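Local structure of secreted protein ESXB (Bacillus anthracis, 4J10) at residues I7-E12 / D84-T89; E27-I32 / Q67-L72. The protein is of unknown function but, as a secreted member of the WXG100 (EsxAB) family, is probably exported by an ESX-type (type VII) secretion system. All coordinates share one frame; numbering follows the deposited sequence.

Interaction 1 of 2, residues I7-E12 / D84-T89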
# COMPACT_ATOMS: atom_id res chain seq x y z
N ILE A 7 -2.20 -23.42 12.93
CA ILE A 7 -1.21 -22.87 13.83
C ILE A 7 -1.88 -22.14 14.98
O ILE A 7 -2.68 -21.23 14.78
CB ILE A 7 -0.24 -21.90 13.10
CG1 ILE A 7 0.34 -22.56 11.84
CG2 ILE A 7 0.83 -21.40 14.05
CD1 ILE A 7 1.08 -23.86 12.10
N LYS A 8 -1.56 -22.54 16.21
CA LYS A 8 -2.17 -21.93 17.38
C LYS A 8 -1.58 -20.57 17.68
O LYS A 8 -0.38 -20.34 17.51
CB LYS A 8 -2.03 -22.84 18.60
CG LYS A 8 -2.84 -24.13 18.52
CD LYS A 8 -2.63 -24.99 19.77
CE LYS A 8 -3.31 -26.34 19.66
NZ LYS A 8 -2.92 -27.24 20.78
N ILE A 9 -2.42 -19.65 18.12
CA ILE A 9 -1.98 -18.30 18.43
C ILE A 9 -1.09 -18.31 19.68
O ILE A 9 -1.40 -18.96 20.68
CB ILE A 9 -3.18 -17.35 18.61
CG1 ILE A 9 -3.84 -17.10 17.25
CG2 ILE A 9 -2.74 -16.02 19.23
CD1 ILE A 9 -5.07 -16.22 17.32
N THR A 10 0.04 -17.61 19.60
CA THR A 10 0.96 -17.42 20.72
C THR A 10 1.42 -15.97 20.64
O THR A 10 1.22 -15.32 19.62
CB THR A 10 2.21 -18.29 20.55
OG1 THR A 10 2.91 -17.86 19.37
CG2 THR A 10 1.84 -19.77 20.42
N PRO A 11 2.07 -15.45 21.69
CA PRO A 11 2.62 -14.09 21.57
C PRO A 11 3.59 -13.96 20.39
O PRO A 11 3.61 -12.94 19.71
CB PRO A 11 3.36 -13.89 22.90
CG PRO A 11 2.67 -14.80 23.84
CD PRO A 11 2.28 -16.00 23.03
N GLU A 12 4.39 -14.99 20.16
CA GLU A 12 5.33 -14.99 19.04
C GLU A 12 4.61 -14.89 17.70
O GLU A 12 5.06 -14.19 16.79
CB GLU A 12 6.22 -16.23 19.10
CG GLU A 12 7.15 -16.27 20.32
CD GLU A 12 6.51 -16.91 21.55
OE1 GLU A 12 5.29 -17.19 21.55
OE2 GLU A 12 7.24 -17.15 22.54
N ASP A 84 1.45 -8.84 24.26
CA ASP A 84 1.89 -8.46 25.59
C ASP A 84 0.95 -8.97 26.68
O ASP A 84 1.39 -9.47 27.72
CB ASP A 84 2.04 -6.93 25.68
CG ASP A 84 3.23 -6.42 24.90
OD1 ASP A 84 4.13 -7.23 24.61
OD2 ASP A 84 3.27 -5.22 24.57
N LYS A 85 -0.35 -8.86 26.44
CA LYS A 85 -1.34 -9.32 27.41
C LYS A 85 -1.21 -10.83 27.61
O LYS A 85 -1.26 -11.33 28.73
CB LYS A 85 -2.75 -8.96 26.95
CG LYS A 85 -3.83 -9.40 27.91
CD LYS A 85 -5.22 -9.10 27.35
CE LYS A 85 -5.65 -10.17 26.36
NZ LYS A 85 -6.52 -9.62 25.27
N PHE A 86 -1.01 -11.56 26.51
CA PHE A 86 -0.82 -13.00 26.59
C PHE A 86 0.42 -13.35 27.40
O PHE A 86 0.38 -14.24 28.24
CB PHE A 86 -0.69 -13.60 25.19
CG PHE A 86 -1.99 -13.79 24.49
CD1 PHE A 86 -3.17 -13.26 25.00
CD2 PHE A 86 -2.05 -14.51 23.31
CE1 PHE A 86 -4.37 -13.45 24.34
CE2 PHE A 86 -3.25 -14.71 22.65
CZ PHE A 86 -4.41 -14.17 23.17
N ARG A 87 1.51 -12.64 27.16
CA ARG A 87 2.76 -12.92 27.86
C ARG A 87 2.68 -12.61 29.35
O ARG A 87 3.26 -13.32 30.16
CB ARG A 87 3.92 -12.15 27.25
CG ARG A 87 5.27 -12.52 27.85
CD ARG A 87 6.35 -12.39 26.81
NE ARG A 87 5.89 -11.56 25.70
CZ ARG A 87 6.18 -11.80 24.43
NH1 ARG A 87 6.93 -12.84 24.09
NH2 ARG A 87 5.71 -11.00 23.49
N ASN A 88 1.94 -11.57 29.70
CA ASN A 88 1.90 -11.12 31.09
C ASN A 88 0.88 -11.85 31.93
O ASN A 88 0.93 -11.79 33.16
CB ASN A 88 1.64 -9.61 31.13
CG ASN A 88 2.85 -8.81 30.71
OD1 ASN A 88 3.97 -9.07 31.16
ND2 ASN A 88 2.64 -7.81 29.85
N THR A 89 -0.03 -12.57 31.28
CA THR A 89 -1.04 -13.32 32.01
C THR A 89 -0.73 -14.82 32.05
O THR A 89 -1.38 -15.58 32.78
CB THR A 89 -2.45 -13.06 31.44
OG1 THR A 89 -2.45 -13.30 30.03
CG2 THR A 89 -2.85 -11.62 31.69
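Pro11 lies over one face of the Arg87 guanidinium and against the base of Phe86, closing the open end of the helical hairpin that WXG100 proteins form. Its CB stands 3.6 Å above the guanidinium plane, displaced from the centre of the group, with 3.8 Å from Pro11 CB to Arg87 NH2. The Arg87 chain gets there by leaving with CG anti to the backbone N (chi1 -174°) and then bending at chi2 and chi3, which folds its end back over the proline. A salt bridge from Arg87 NH2 to Glu15, one turn further along helix 11-41, probably helps to fix the group there; Glu12 OE2 is 4.6 Å from Arg87 NH1, too far for a salt bridge. The next ring atom, Pro11 CG, meets Phe86 CB at 3.8 Å. Ahead of the helix, Thr10 is the N-cap, its OG1 accepting from the backbone N of Glu13. The lead-in packs too: Ile9 and Phe86 both rest on Leu14, and Ile9 also touches Gln45 of the second subunit. No hydrogen bond joins the two segments. At the aromatic ring the contact is made edge-on, Ile9 CG2 lying near the ring plane, 3.7 Å from Phe86 CE2.

Interaction 2 of 2, residues E27-I32 / Q67-L72; sequences EAQSQI and QYIPIL. With FMT (formic acid), chain C.
Ile69 extends its longer branch across to Ala28 and Gln29 of helix 11-41. CG1 is anti to the carbonyl carbon (chi1 -70°) and CD1 continues the chain extended (chi2 173°), which sends the methyl to the opposite backbone: Ile69 CD1 lies 3.7 Å from Gln29 N. Behind it, Ile69 CG1 packs on Ala28 CB at 3.9 Å. With only a methyl there, Ala28 is consistent with the close CA-CA approach to Ile69, 7.0 Å. Ala28 CB also meets the edge of the Tyr68 ring, near its plane, 4.3 Å from Tyr68 CE2. On one face of that ring sits Leu72 CG, 3.9 Å above the plane and away from the ring centre. The phenol is directed to the dimer interface, where Tyr68 OH is hydrogen-bonded to Gln31 of the second subunit. Gln29 flanks the isoleucine with its CB, 4.2 Å from Ile69 CD1, while a bend at chi2 turns OE1 to a weak hydrogen bond with Asn33. No polar bond crosses the segments, which run antiparallel at 165°; the axes of these short segments approach to 10.3 Å. Such apolar packing between antiparallel helices is characteristic of the WXG100 helical hairpin, here paired with a second copy.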
# COMPACT_ATOMS: atom_id res chain seq x y z
N GLU A 27 7.34 -0.39 3.58
CA GLU A 27 7.43 -0.61 2.13
C GLU A 27 6.50 0.34 1.39
O GLU A 27 6.83 0.87 0.31
CB GLU A 27 7.11 -2.07 1.79
CG GLU A 27 8.18 -3.05 2.24
CD GLU A 27 7.86 -4.47 1.83
OE1 GLU A 27 6.69 -4.75 1.48
OE2 GLU A 27 8.77 -5.32 1.87
N ALA A 28 5.34 0.60 1.97
CA ALA A 28 4.38 1.52 1.36
C ALA A 28 4.95 2.94 1.35
O ALA A 28 4.80 3.67 0.37
CB ALA A 28 3.06 1.49 2.13
N GLN A 29 5.57 3.34 2.46
CA GLN A 29 6.23 4.64 2.52
C GLN A 29 7.32 4.77 1.46
O GLN A 29 7.43 5.80 0.78
CB GLN A 29 6.81 4.89 3.92
CG GLN A 29 7.51 6.24 4.03
CD GLN A 29 6.53 7.41 4.00
OE1 GLN A 29 6.44 8.14 2.99
NE2 GLN A 29 5.81 7.59 5.08
N SER A 30 8.12 3.72 1.31
CA SER A 30 9.18 3.72 0.31
C SER A 30 8.60 3.86 -1.09
O SER A 30 9.15 4.58 -1.94
CB SER A 30 10.00 2.43 0.41
OG SER A 30 10.91 2.32 -0.67
N GLN A 31 7.53 3.14 -1.37
CA GLN A 31 6.87 3.22 -2.66
C GLN A 31 6.35 4.63 -2.99
O GLN A 31 6.58 5.12 -4.06
CB GLN A 31 5.73 2.20 -2.74
CG GLN A 31 5.02 2.19 -4.10
CD GLN A 31 3.92 1.15 -4.18
OE1 GLN A 31 4.17 -0.01 -4.42
NE2 GLN A 31 2.75 1.56 -4.00
N ILE A 32 5.64 5.25 -2.08
CA ILE A 32 5.11 6.58 -2.35
C ILE A 32 6.25 7.58 -2.51
O ILE A 32 6.16 8.48 -3.34
CB ILE A 32 4.04 6.99 -1.29
CG1 ILE A 32 3.12 8.09 -1.85
CG2 ILE A 32 4.69 7.36 0.02
CD1 ILE A 32 2.29 7.60 -3.02
N GLN A 67 -3.74 7.52 4.54
CA GLN A 67 -4.74 6.82 5.34
C GLN A 67 -4.30 5.37 5.60
O GLN A 67 -4.39 4.87 6.72
CB GLN A 67 -6.10 6.82 4.61
CG GLN A 67 -6.71 8.20 4.41
CD GLN A 67 -7.06 8.86 5.71
OE1 GLN A 67 -7.76 8.28 6.54
NE2 GLN A 67 -6.59 10.08 5.91
N TYR A 68 -3.80 4.71 4.57
CA TYR A 68 -3.44 3.30 4.62
C TYR A 68 -2.36 2.99 5.64
O TYR A 68 -2.50 2.08 6.46
CB TYR A 68 -2.94 2.90 3.24
CG TYR A 68 -2.52 1.46 3.09
CD1 TYR A 68 -3.46 0.44 3.08
CD2 TYR A 68 -1.19 1.11 2.90
CE1 TYR A 68 -3.08 -0.87 2.92
CE2 TYR A 68 -0.80 -0.20 2.71
CZ TYR A 68 -1.75 -1.20 2.72
OH TYR A 68 -1.36 -2.50 2.53
N ILE A 69 -1.28 3.75 5.58
CA ILE A 69 -0.11 3.48 6.41
C ILE A 69 -0.45 3.48 7.91
O ILE A 69 -0.13 2.50 8.60
CB ILE A 69 1.07 4.42 6.03
CG1 ILE A 69 1.61 4.02 4.65
CG2 ILE A 69 2.17 4.35 7.07
CD1 ILE A 69 2.65 4.98 4.13
N PRO A 70 -1.13 4.53 8.43
CA PRO A 70 -1.49 4.48 9.86
C PRO A 70 -2.46 3.37 10.22
O PRO A 70 -2.45 2.90 11.37
CB PRO A 70 -2.13 5.85 10.14
CG PRO A 70 -1.73 6.72 8.99
CD PRO A 70 -1.43 5.85 7.81
N ILE A 71 -3.30 2.93 9.28
CA ILE A 71 -4.19 1.81 9.57
C ILE A 71 -3.35 0.55 9.77
O ILE A 71 -3.59 -0.22 10.71
CB ILE A 71 -5.24 1.59 8.46
CG1 ILE A 71 -6.20 2.78 8.37
CG2 ILE A 71 -6.01 0.27 8.72
CD1 ILE A 71 -6.99 2.81 7.05
N LEU A 72 -2.36 0.31 8.91
CA LEU A 72 -1.46 -0.83 9.10
C LEU A 72 -0.71 -0.74 10.42
O LEU A 72 -0.55 -1.74 11.13
CB LEU A 72 -0.44 -0.94 7.96
CG LEU A 72 -0.95 -1.14 6.54
CD1 LEU A 72 0.23 -1.53 5.67
CD2 LEU A 72 -2.04 -2.20 6.48
C FMT C . 12.75 5.34 -0.43
O1 FMT C . 12.52 6.14 0.47
O2 FMT C . 12.18 5.35 -1.53

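Both contacts join helix 11-41 to helix 48-90 at different levels of one antiparallel hairpin, interaction 1 with the residues just ahead of helix 11-41 included. Their centres are 27 Å apart and their nearest atoms about 14 Å, without touching. Interaction 2 is nested within interaction 1 along the chain: the order is 7-12, 27-32, 67-72, 84-89, as expected when a chain turns once and runs back beside itself. The centre of interaction 2 lies about 3 Å from the centre of the chain, that of interaction 1 about 24 Å, at the end carrying both termini. Each reaches the second subunit, interaction 1 through the residues ahead of helix 11-41 and interaction 2 through the helices.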